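Local coordinates for hypothetical protein (Pyrococcus furiosus, PDB 1YB3) that is of unknown function but, as a conserved DUF3201-family protein of a hyperthermophilic archaeon, packs helices on an antiparallel beta sheet, at residues Q81-E92 against E143-D154; W22-E30 against T40-F48. All coordinates share one frame; numbering follows the deposited sequence. Where two conformers were deposited one is given.

How the interactions relate
Starting from the N terminus, helix 11-35 supplies the first partner, and the chain soon turns back as edge strand 40-47, so that interaction 2 closes a short loop with only nine residues between its segments. Interaction 1 opens later and spans fifty residues, joining strand 82-90 to strand 144-150 in the middle of the same seven-stranded sheet. The two contacts follow one another in series, neither enclosing nor crossing the other. They meet in space nonetheless: the ring of Phe83, from interaction 1, packs against Asp24, Ile25 and Leu28 of interaction 2, so helix 11-35 reaches from edge strand 40-47 to the inner strand 82-90.

Interaction 1 of 2, residues Q81-E92 against E143-D154; sequences QGFYFVFAFPKE and EMINFEVDLGFD
Phe85 and Val149 form a hydrogen-bonded pair between antiparallel strands 82-90 and 144-150, a pairing in the middle of a seven-stranded antiparallel sheet, between the fourth and fifth strands across it. Val149 CB lies over one face of the Phe85 ring, 3.7 Å from its CZ, a CH-pi contact. The ring gets there because Phe85 CG sits between its backbone N and carbonyl carbon (chi1 65°), which swings it toward the neighbouring strand. Further along, the side chains of Phe89 and Phe147 cross at about a right angle, with Phe89 CD2 4.0 Å from Phe147 CD2. On the opposite face Ala88 CB is met by the OD1 of Asn146 at 3.3 Å, while the bent selenomethionine Met144 lays its CE alongside Pro90. Nine backbone N-H...O bonds run from Phe83-Gly152 to Lys91-Glu143. At the far end the Phe153 ring covers Gly82, whose backbone angles call for glycine.

Beyond these pairs, Phe85 rests on Ile162 of helix 155-171, and Phe147 meets Phe98 edge-to-face. Glu148 OE1 is hydrogen-bonded to Tyr112 OH in the next strand. Phe153 also makes a cation-pi contact with Arg20. A serine in place of Phe153 would probably leave Gly82 without its aromatic cover and Arg20 without its pi partner. Gly82 CA stands 3.5 Å from the centroid of the Phe153 ring, only 13° off the ring normal.

Interaction 2 of 2, residues W22-E30 against T40-F48; sequences WGDIFELRE and TVEEVSEVF
Helix-on-sheet packing at edge strand 40-47 is secured here by Arg29 of helix 11-35, which grips the strand's backbone. Arg29 CG is anti to the backbone N (chi1 -170°) and the chain bends at chi2, which carries the guanidinium over to the strand's broken stretch. There its NE donates to Glu42 O at 2.8 Å, coming from above the carbonyl plane, and its NH2 donates to Val41 O at 2.9 Å. Two successive backbone carbonyls are thus gripped by one buried side chain.

Around these bonds lies a salt-bridge network with Glu43 of the strand and Glu30, the neighbour of Arg29 on the helix. Both carboxylates are modelled in two conformers, so its details are less certain. In the conformer given, Glu43 lies over one face of the guanidinium, a salt bridge of charge alone, since no N-H is aimed at its OE2. Arg29 NH1 donates near the guanidinium plane to Glu30 OE2, and a water links NH1 to Glu43.

Next to this polar group, Val44 points at the helix: its CG2 is 3.7 Å from Ile25 CG2, and its CG1 is 3.8 Å from Phe26 CE1. Farther along, the Trp22 indole directs NE1 to Glu46 OE1 at 3.1 Å, nearly in the ring plane, with a weaker bond to Glu46 OE2. Strand 65-71 backs the contact, Phe68 touching both Arg29 and Val41. The whole is helix-on-sheet packing at an edge strand, in which an arginine bonds main-chain carbonyls where the strand is interrupted.

Interaction 1 of 2, residues Q81-E92 against E143-D154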
loop_
_atom_site.group_PDB
_atom_site.type_symbol
_atom_site.label_atom_id
_atom_site.label_comp_id
_atom_site.label_asym_id
_atom_site.label_seq_id
_atom_site.Cartn_x
_atom_site.Cartn_y
_atom_site.Cartn_z
ATOM N N GLN A 81 10.337 -3.622 -6.513
ATOM C CA GLN A 81 9.990 -4.742 -5.599
ATOM C C GLN A 81 8.745 -5.512 -6.033
ATOM O O GLN A 81 8.569 -6.699 -5.680
ATOM C CB GLN A 81 9.776 -4.240 -4.178
ATOM C CG GLN A 81 11.047 -3.944 -3.399
ATOM C CD GLN A 81 10.764 -3.511 -1.959
ATOM O OE1 GLN A 81 9.778 -2.830 -1.682
ATOM N NE2 GLN A 81 11.633 -3.909 -1.048
ATOM N N GLY A 82 7.883 -4.840 -6.788
ATOM C CA GLY A 82 6.604 -5.429 -7.216
ATOM C C GLY A 82 5.411 -4.527 -6.953
ATOM O O GLY A 82 5.560 -3.319 -6.750
ATOM N N PHE A 83 4.214 -5.131 -6.971
ATOM C CA PHE A 83 2.975 -4.404 -6.741
ATOM C C PHE A 83 2.814 -3.988 -5.266
ATOM O O PHE A 83 3.302 -4.665 -4.341
ATOM C CB PHE A 83 1.765 -5.292 -7.020
ATOM C CG PHE A 83 1.589 -5.719 -8.445
ATOM C CD1 PHE A 83 1.197 -4.805 -9.439
ATOM C CD2 PHE A 83 1.717 -7.065 -8.785
ATOM C CE1 PHE A 83 0.983 -5.225 -10.752
ATOM C CE2 PHE A 83 1.496 -7.501 -10.099
ATOM C CZ PHE A 83 1.134 -6.582 -11.085
ATOM N N TYR A 84 2.068 -2.914 -5.053
ATOM C CA TYR A 84 1.590 -2.564 -3.720
ATOM C C TYR A 84 0.233 -1.875 -3.841
ATOM O O TYR A 84 -0.143 -1.387 -4.913
ATOM C CB TYR A 84 2.581 -1.652 -3.000
ATOM C CG TYR A 84 2.635 -0.270 -3.613
ATOM C CD1 TYR A 84 1.796 0.733 -3.156
ATOM C CD2 TYR A 84 3.481 0.009 -4.695
ATOM C CE1 TYR A 84 1.798 2.018 -3.748
ATOM C CE2 TYR A 84 3.497 1.287 -5.283
ATOM C CZ TYR A 84 2.665 2.270 -4.804
ATOM O OH TYR A 84 2.665 3.526 -5.385
ATOM N N PHE A 85 -0.513 -1.858 -2.740
ATOM C CA PHE A 85 -1.611 -0.922 -2.621
ATOM C C PHE A 85 -1.570 -0.340 -1.226
ATOM O O PHE A 85 -0.974 -0.915 -0.309
ATOM C CB PHE A 85 -2.975 -1.571 -2.945
ATOM C CG PHE A 85 -3.388 -2.644 -1.964
ATOM C CD1 PHE A 85 -4.130 -2.309 -0.838
ATOM C CD2 PHE A 85 -3.052 -3.972 -2.189
ATOM C CE1 PHE A 85 -4.531 -3.291 0.080
ATOM C CE2 PHE A 85 -3.429 -4.975 -1.254
ATOM C CZ PHE A 85 -4.161 -4.615 -0.117
ATOM N N VAL A 86 -2.168 0.833 -1.094
ATOM C CA VAL A 86 -2.202 1.528 0.188
ATOM C C VAL A 86 -3.510 2.283 0.301
ATOM O O VAL A 86 -3.963 2.874 -0.686
ATOM C CB VAL A 86 -0.971 2.492 0.346
ATOM C CG1 VAL A 86 -0.852 3.436 -0.831
ATOM C CG2 VAL A 86 -1.010 3.250 1.696
ATOM N N PHE A 87 -4.126 2.259 1.491
ATOM C CA PHE A 87 -5.286 3.098 1.764
ATOM C C PHE A 87 -5.013 3.942 2.985
ATOM O O PHE A 87 -4.437 3.442 3.957
ATOM C CB PHE A 87 -6.520 2.244 2.037
ATOM C CG PHE A 87 -7.207 1.767 0.778
ATOM C CD1 PHE A 87 -8.202 2.537 0.201
ATOM C CD2 PHE A 87 -6.856 0.559 0.198
ATOM C CE1 PHE A 87 -8.847 2.126 -0.965
ATOM C CE2 PHE A 87 -7.511 0.127 -0.989
ATOM C CZ PHE A 87 -8.493 0.917 -1.547
ATOM N N ALA A 88 -5.454 5.196 2.923
ATOM C CA ALA A 88 -5.303 6.150 4.025
ATOM C C ALA A 88 -6.662 6.381 4.648
ATOM O O ALA A 88 -7.653 6.601 3.922
ATOM C CB ALA A 88 -4.736 7.468 3.511
ATOM N N PHE A 89 -6.710 6.387 5.980
ATOM C CA PHE A 89 -7.943 6.670 6.707
ATOM C C PHE A 89 -7.677 7.696 7.822
ATOM O O PHE A 89 -6.601 7.654 8.442
ATOM C CB PHE A 89 -8.518 5.400 7.328
ATOM C CG PHE A 89 -8.844 4.313 6.328
ATOM C CD1 PHE A 89 -9.899 4.473 5.423
ATOM C CD2 PHE A 89 -8.127 3.120 6.317
ATOM C CE1 PHE A 89 -10.199 3.453 4.493
ATOM C CE2 PHE A 89 -8.439 2.105 5.409
ATOM C CZ PHE A 89 -9.478 2.286 4.498
ATOM N N PRO A 90 -8.650 8.602 8.081
ATOM C CA PRO A 90 -8.498 9.501 9.234
ATOM C C PRO A 90 -8.415 8.715 10.544
ATOM O O PRO A 90 -9.168 7.771 10.767
ATOM C CB PRO A 90 -9.773 10.363 9.196
ATOM C CG PRO A 90 -10.316 10.227 7.822
ATOM C CD PRO A 90 -9.919 8.840 7.362
ATOM N N LYS A 91 -7.489 9.119 11.411
ATOM C CA LYS A 91 -7.261 8.457 12.690
ATOM C C LYS A 91 -8.562 8.256 13.491
ATOM O O LYS A 91 -8.761 7.205 14.100
ATOM C CB LYS A 91 -6.228 9.276 13.496
ATOM C CG LYS A 91 -5.878 8.770 14.885
ATOM C CD LYS A 91 -4.709 9.584 15.507
ATOM C CE LYS A 91 -5.108 11.003 15.910
ATOM N NZ LYS A 91 -4.042 11.693 16.732
ATOM N N GLU A 92 -9.444 9.254 13.479
ATOM C CA GLU A 92 -10.670 9.207 14.299
ATOM C C GLU A 92 -11.664 8.132 13.847
ATOM O O GLU A 92 -12.557 7.759 14.602
ATOM C CB GLU A 92 -11.351 10.584 14.383
ATOM C CG GLU A 92 -11.979 11.088 13.085
ATOM C CD GLU A 92 -11.034 11.934 12.237
ATOM O OE1 GLU A 92 -9.814 12.005 12.540
ATOM O OE2 GLU A 92 -11.525 12.537 11.254
ATOM N N GLU A 143 -2.644 12.680 11.479
ATOM C CA GLU A 143 -4.093 12.637 11.257
ATOM C C GLU A 143 -4.523 11.507 10.304
ATOM O O GLU A 143 -5.539 10.856 10.541
ATOM C CB GLU A 143 -4.601 13.994 10.756
ATOM C CG GLU A 143 -6.035 14.019 10.193
ATOM C CD GLU A 143 -7.107 13.545 11.179
ATOM O OE1 GLU A 143 -6.837 13.449 12.405
ATOM O OE2 GLU A 143 -8.235 13.271 10.713
HETATM N N MSE A 144 -3.756 11.298 9.238
HETATM C CA MSE A 144 -4.069 10.251 8.241
HETATM C C MSE A 144 -3.134 9.067 8.459
HETATM O O MSE A 144 -1.908 9.243 8.540
HETATM C CB MSE A 144 -3.906 10.799 6.815
HETATM C CG MSE A 144 -4.802 11.996 6.486
HETATM SE SE MSE A 144 -6.701 11.526 6.573
HETATM C CE MSE A 144 -6.661 10.049 5.338
ATOM N N ILE A 145 -3.700 7.864 8.572
ATOM C CA ILE A 145 -2.903 6.660 8.787
ATOM C C ILE A 145 -3.008 5.790 7.542
ATOM O O ILE A 145 -4.116 5.488 7.097
ATOM C CB ILE A 145 -3.387 5.837 10.020
ATOM C CG1 ILE A 145 -3.574 6.728 11.278
ATOM C CG2 ILE A 145 -2.486 4.609 10.277
ATOM C CD1 ILE A 145 -2.338 7.593 11.677
ATOM N N ASN A 146 -1.855 5.402 7.000
ATOM C CA ASN A 146 -1.770 4.601 5.783
ATOM C C ASN A 146 -1.491 3.148 6.094
ATOM O O ASN A 146 -0.663 2.824 6.968
ATOM C CB ASN A 146 -0.650 5.114 4.879
ATOM C CG ASN A 146 -0.916 6.492 4.352
ATOM O OD1 ASN A 146 -1.556 6.659 3.327
ATOM N ND2 ASN A 146 -0.397 7.502 5.046
ATOM N N PHE A 147 -2.168 2.253 5.353
ATOM C CA PHE A 147 -2.002 0.811 5.479
ATOM C C PHE A 147 -1.587 0.326 4.106
ATOM O O PHE A 147 -2.376 0.407 3.170
ATOM C CB PHE A 147 -3.345 0.170 5.866
ATOM C CG PHE A 147 -3.851 0.639 7.201
ATOM C CD1 PHE A 147 -3.632 -0.125 8.353
ATOM C CD2 PHE A 147 -4.477 1.899 7.315
ATOM C CE1 PHE A 147 -4.060 0.342 9.616
ATOM C CE2 PHE A 147 -4.898 2.380 8.553
ATOM C CZ PHE A 147 -4.688 1.595 9.713
ATOM N N GLU A 148 -0.331 -0.104 3.979
ATOM C CA GLU A 148 0.246 -0.536 2.699
ATOM C C GLU A 148 0.540 -2.037 2.720
ATOM O O GLU A 148 1.139 -2.547 3.667
ATOM C CB GLU A 148 1.553 0.239 2.361
ATOM C CG GLU A 148 2.277 -0.353 1.158
ATOM C CD GLU A 148 3.540 0.419 0.732
ATOM O OE1 GLU A 148 3.629 1.627 1.050
ATOM O OE2 GLU A 148 4.419 -0.175 0.072
ATOM N N VAL A 149 0.101 -2.742 1.677
ATOM C CA VAL A 149 0.417 -4.155 1.518
ATOM C C VAL A 149 1.257 -4.318 0.241
ATOM O O VAL A 149 0.864 -3.812 -0.822
ATOM C CB VAL A 149 -0.885 -4.993 1.450
ATOM C CG1 VAL A 149 -0.560 -6.462 1.254
ATOM C CG2 VAL A 149 -1.761 -4.732 2.740
ATOM N N ASP A 150 2.400 -5.000 0.367
ATOM C CA ASP A 150 3.327 -5.251 -0.758
ATOM C C ASP A 150 3.226 -6.712 -1.221
ATOM O O ASP A 150 3.065 -7.623 -0.390
ATOM C CB ASP A 150 4.775 -4.947 -0.356
ATOM C CG ASP A 150 5.015 -3.464 -0.065
ATOM O OD1 ASP A 150 4.111 -2.650 -0.334
ATOM O OD2 ASP A 150 6.119 -3.130 0.429
ATOM N N LEU A 151 3.288 -6.944 -2.530
ATOM C CA LEU A 151 2.913 -8.261 -3.082
ATOM C C LEU A 151 3.851 -8.924 -4.092
ATOM O O LEU A 151 3.454 -9.905 -4.739
ATOM C CB LEU A 151 1.515 -8.198 -3.700
ATOM C CG LEU A 151 0.435 -8.017 -2.634
ATOM C CD1 LEU A 151 -0.803 -7.432 -3.218
ATOM C CD2 LEU A 151 0.160 -9.315 -1.888
ATOM N N GLY A 152 5.060 -8.414 -4.258
ATOM C CA GLY A 152 5.873 -8.888 -5.402
ATOM C C GLY A 152 5.088 -8.779 -6.714
ATOM O O GLY A 152 4.123 -8.018 -6.804
ATOM N N PHE A 153 5.474 -9.552 -7.735
ATOM C CA PHE A 153 4.831 -9.417 -9.047
ATOM C C PHE A 153 3.737 -10.452 -9.283
ATOM O O PHE A 153 3.649 -11.075 -10.357
ATOM C CB PHE A 153 5.882 -9.408 -10.180
ATOM C CG PHE A 153 6.714 -8.144 -10.215
ATOM C CD1 PHE A 153 6.211 -6.981 -10.801
ATOM C CD2 PHE A 153 7.973 -8.112 -9.633
ATOM C CE1 PHE A 153 6.966 -5.796 -10.823
ATOM C CE2 PHE A 153 8.745 -6.915 -9.646
ATOM C CZ PHE A 153 8.229 -5.772 -10.248
ATOM N N ASP A 154 2.910 -10.626 -8.255
ATOM C CA ASP A 154 1.850 -11.645 -8.274
ATOM C C ASP A 154 0.512 -10.970 -8.552
ATOM O O ASP A 154 -0.122 -10.396 -7.651
ATOM C CB ASP A 154 1.847 -12.415 -6.950
ATOM C CG ASP A 154 0.930 -13.634 -6.972
ATOM O OD1 ASP A 154 -0.093 -13.607 -7.684
ATOM O OD2 ASP A 154 1.251 -14.620 -6.268
HETATM O O HOH W 1 6.428 -5.435 -3.403
#

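Interaction 2 of 2, residues W22-E30 against T40-F48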
loop_
_atom_site.group_PDB
_atom_site.type_symbol
_atom_site.label_atom_id
_atom_site.label_comp_id
_atom_site.label_asym_id
_atom_site.label_seq_id
_atom_site.Cartn_x
_atom_site.Cartn_y
_atom_site.Cartn_z
ATOM N N TRP A 22 6.114 -1.126 -15.599
ATOM C CA TRP A 22 5.156 -0.227 -16.217
ATOM C C TRP A 22 4.012 -0.957 -16.933
ATOM O O TRP A 22 2.846 -0.587 -16.755
ATOM C CB TRP A 22 5.853 0.829 -17.107
ATOM C CG TRP A 22 6.262 2.042 -16.321
ATOM C CD1 TRP A 22 5.541 3.194 -16.166
ATOM C CD2 TRP A 22 7.469 2.226 -15.571
ATOM N NE1 TRP A 22 6.216 4.068 -15.370
ATOM C CE2 TRP A 22 7.404 3.509 -14.988
ATOM C CE3 TRP A 22 8.596 1.434 -15.332
ATOM C CZ2 TRP A 22 8.432 4.030 -14.186
ATOM C CZ3 TRP A 22 9.619 1.947 -14.528
ATOM C CH2 TRP A 22 9.526 3.235 -13.966
ATOM N N GLY A 23 4.328 -2.019 -17.687
ATOM C CA GLY A 23 3.316 -2.808 -18.409
ATOM C C GLY A 23 2.294 -3.417 -17.457
ATOM O O GLY A 23 1.089 -3.367 -17.715
ATOM N N ASP A 24 2.778 -3.946 -16.340
ATOM C CA ASP A 24 1.895 -4.557 -15.343
ATOM C C ASP A 24 0.918 -3.548 -14.726
ATOM O O ASP A 24 -0.235 -3.917 -14.439
ATOM C CB ASP A 24 2.694 -5.247 -14.229
ATOM C CG ASP A 24 3.270 -6.604 -14.650
ATOM O OD1 ASP A 24 3.183 -6.978 -15.845
ATOM O OD2 ASP A 24 3.817 -7.296 -13.763
ATOM N N ILE A 25 1.366 -2.318 -14.465
ATOM C CA ILE A 25 0.463 -1.316 -13.875
ATOM C C ILE A 25 -0.544 -0.750 -14.880
ATOM O O ILE A 25 -1.721 -0.516 -14.541
ATOM C CB ILE A 25 1.211 -0.205 -13.090
ATOM C CG1 ILE A 25 1.811 -0.791 -11.814
ATOM C CG2 ILE A 25 0.283 0.956 -12.707
ATOM C CD1 ILE A 25 0.765 -1.346 -10.823
ATOM N N PHE A 26 -0.115 -0.551 -16.125
ATOM C CA PHE A 26 -1.084 -0.131 -17.133
ATOM C C PHE A 26 -2.183 -1.203 -17.257
ATOM O O PHE A 26 -3.378 -0.877 -17.314
ATOM C CB PHE A 26 -0.404 0.175 -18.477
ATOM C CG PHE A 26 0.439 1.427 -18.455
ATOM C CD1 PHE A 26 -0.123 2.659 -18.106
ATOM C CD2 PHE A 26 1.794 1.382 -18.800
ATOM C CE1 PHE A 26 0.658 3.823 -18.081
ATOM C CE2 PHE A 26 2.588 2.548 -18.781
ATOM C CZ PHE A 26 2.021 3.761 -18.417
ATOM N N GLU A 27 -1.775 -2.471 -17.221
ATOM C CA GLU A 27 -2.702 -3.607 -17.322
ATOM C C GLU A 27 -3.620 -3.672 -16.099
ATOM O O GLU A 27 -4.853 -3.815 -16.230
ATOM C CB GLU A 27 -1.929 -4.920 -17.472
ATOM C CG GLU A 27 -2.808 -6.180 -17.499
ATOM C CD GLU A 27 -1.990 -7.465 -17.625
ATOM O OE1 GLU A 27 -2.042 -8.094 -18.715
ATOM O OE2 GLU A 27 -1.289 -7.838 -16.646
ATOM N N LEU A 28 -3.020 -3.560 -14.915
ATOM C CA LEU A 28 -3.775 -3.681 -13.662
ATOM C C LEU A 28 -4.771 -2.540 -13.499
ATOM O O LEU A 28 -5.881 -2.760 -12.952
ATOM C CB LEU A 28 -2.834 -3.740 -12.460
ATOM C CG LEU A 28 -3.459 -3.924 -11.081
ATOM C CD1 LEU A 28 -4.274 -5.249 -11.036
ATOM C CD2 LEU A 28 -2.364 -3.889 -10.029
ATOM N N ARG A 29 -4.402 -1.335 -13.948
ATOM C CA ARG A 29 -5.301 -0.183 -13.893
ATOM C C ARG A 29 -6.584 -0.473 -14.661
ATOM O O ARG A 29 -7.696 -0.244 -14.143
ATOM C CB ARG A 29 -4.619 1.114 -14.388
ATOM C CG ARG A 29 -5.428 2.392 -14.128
ATOM C CD ARG A 29 -6.399 2.712 -15.267
ATOM N NE ARG A 29 -7.323 3.788 -14.897
ATOM C CZ ARG A 29 -8.299 4.255 -15.671
ATOM N NH1 ARG A 29 -8.471 3.785 -16.908
ATOM N NH2 ARG A 29 -9.089 5.228 -15.217
ATOM N N GLU A 30 -6.455 -0.995 -15.880
ATOM C CA GLU A 30 -7.665 -1.274 -16.670
ATOM C C GLU A 30 -8.500 -2.388 -16.029
ATOM O O GLU A 30 -9.754 -2.323 -16.009
ATOM C CB GLU A 30 -7.298 -1.586 -18.124
ATOM C CG GLU A 30 -6.645 -0.397 -18.870
ATOM C CD GLU A 30 -7.455 0.900 -18.781
ATOM O OE1 GLU A 30 -8.695 0.854 -18.968
ATOM O OE2 GLU A 30 -6.855 1.966 -18.537
ATOM N N THR A 40 -13.943 4.913 -7.644
ATOM C CA THR A 40 -13.401 5.743 -8.714
ATOM C C THR A 40 -11.922 5.429 -8.910
ATOM O O THR A 40 -11.108 5.662 -8.012
ATOM C CB THR A 40 -13.577 7.228 -8.402
ATOM O OG1 THR A 40 -14.977 7.515 -8.272
ATOM C CG2 THR A 40 -12.987 8.069 -9.518
ATOM N N VAL A 41 -11.600 4.889 -10.076
ATOM C CA VAL A 41 -10.221 4.420 -10.355
ATOM C C VAL A 41 -9.618 5.383 -11.364
ATOM O O VAL A 41 -10.092 5.479 -12.493
ATOM C CB VAL A 41 -10.194 2.983 -10.896
ATOM C CG1 VAL A 41 -8.761 2.559 -11.222
ATOM C CG2 VAL A 41 -10.780 1.995 -9.873
ATOM N N GLU A 42 -8.575 6.091 -10.952
ATOM C CA GLU A 42 -8.011 7.147 -11.785
ATOM C C GLU A 42 -6.943 6.583 -12.727
ATOM O O GLU A 42 -6.640 5.398 -12.685
ATOM C CB GLU A 42 -7.441 8.271 -10.912
ATOM C CG GLU A 42 -8.458 8.909 -9.950
ATOM C CD GLU A 42 -9.513 9.740 -10.667
ATOM O OE1 GLU A 42 -9.374 9.986 -11.887
ATOM O OE2 GLU A 42 -10.490 10.152 -10.010
ATOM N N GLU A 43 -6.379 7.449 -13.577
ATOM C CA GLU A 43 -5.350 7.022 -14.530
ATOM C C GLU A 43 -3.990 6.856 -13.859
ATOM O O GLU A 43 -3.716 7.444 -12.822
ATOM C CB GLU A 43 -5.225 8.032 -15.675
ATOM C CG GLU A 43 -6.535 8.293 -16.442
ATOM C CD GLU A 43 -7.062 7.069 -17.189
ATOM O OE1 GLU A 43 -6.292 6.113 -17.428
ATOM O OE2 GLU A 43 -8.262 7.069 -17.548
ATOM N N VAL A 44 -3.121 6.081 -14.493
ATOM C CA VAL A 44 -1.760 5.900 -14.008
ATOM C C VAL A 44 -1.004 7.224 -14.106
ATOM O O VAL A 44 -1.112 7.929 -15.117
ATOM C CB VAL A 44 -1.018 4.820 -14.831
ATOM C CG1 VAL A 44 0.456 4.748 -14.438
ATOM C CG2 VAL A 44 -1.698 3.462 -14.668
ATOM N N SER A 45 -0.274 7.560 -13.048
ATOM C CA SER A 45 0.596 8.724 -13.069
ATOM C C SER A 45 1.977 8.330 -12.546
ATOM O O SER A 45 2.185 7.191 -12.108
ATOM C CB SER A 45 -0.021 9.866 -12.267
ATOM O OG SER A 45 0.107 9.642 -10.874
ATOM N N GLU A 46 2.930 9.257 -12.614
ATOM C CA GLU A 46 4.287 8.961 -12.174
ATOM C C GLU A 46 4.574 9.607 -10.836
ATOM O O GLU A 46 4.333 10.802 -10.643
ATOM C CB GLU A 46 5.301 9.408 -13.231
ATOM C CG GLU A 46 5.117 8.731 -14.577
ATOM C CD GLU A 46 5.164 7.197 -14.494
ATOM O OE1 GLU A 46 6.022 6.653 -13.758
ATOM O OE2 GLU A 46 4.354 6.535 -15.186
ATOM N N VAL A 47 5.061 8.807 -9.902
ATOM C CA VAL A 47 5.371 9.274 -8.573
ATOM C C VAL A 47 6.893 9.304 -8.413
ATOM O O VAL A 47 7.543 8.284 -8.571
ATOM C CB VAL A 47 4.762 8.327 -7.502
ATOM C CG1 VAL A 47 5.204 8.746 -6.094
ATOM C CG2 VAL A 47 3.215 8.288 -7.628
ATOM N N PHE A 48 7.443 10.487 -8.107
ATOM C CA PHE A 48 8.881 10.658 -7.868
ATOM C C PHE A 48 9.167 10.836 -6.377
ATOM O O PHE A 48 8.317 11.337 -5.635
ATOM C CB PHE A 48 9.401 11.919 -8.583
ATOM C CG PHE A 48 9.336 11.871 -10.091
ATOM C CD1 PHE A 48 10.485 11.645 -10.849
ATOM C CD2 PHE A 48 8.131 12.097 -10.756
ATOM C CE1 PHE A 48 10.427 11.615 -12.254
ATOM C CE2 PHE A 48 8.055 12.068 -12.159
ATOM C CZ PHE A 48 9.207 11.827 -12.909
HETATM O O HOH W 2 -10.819 5.378 -18.037
#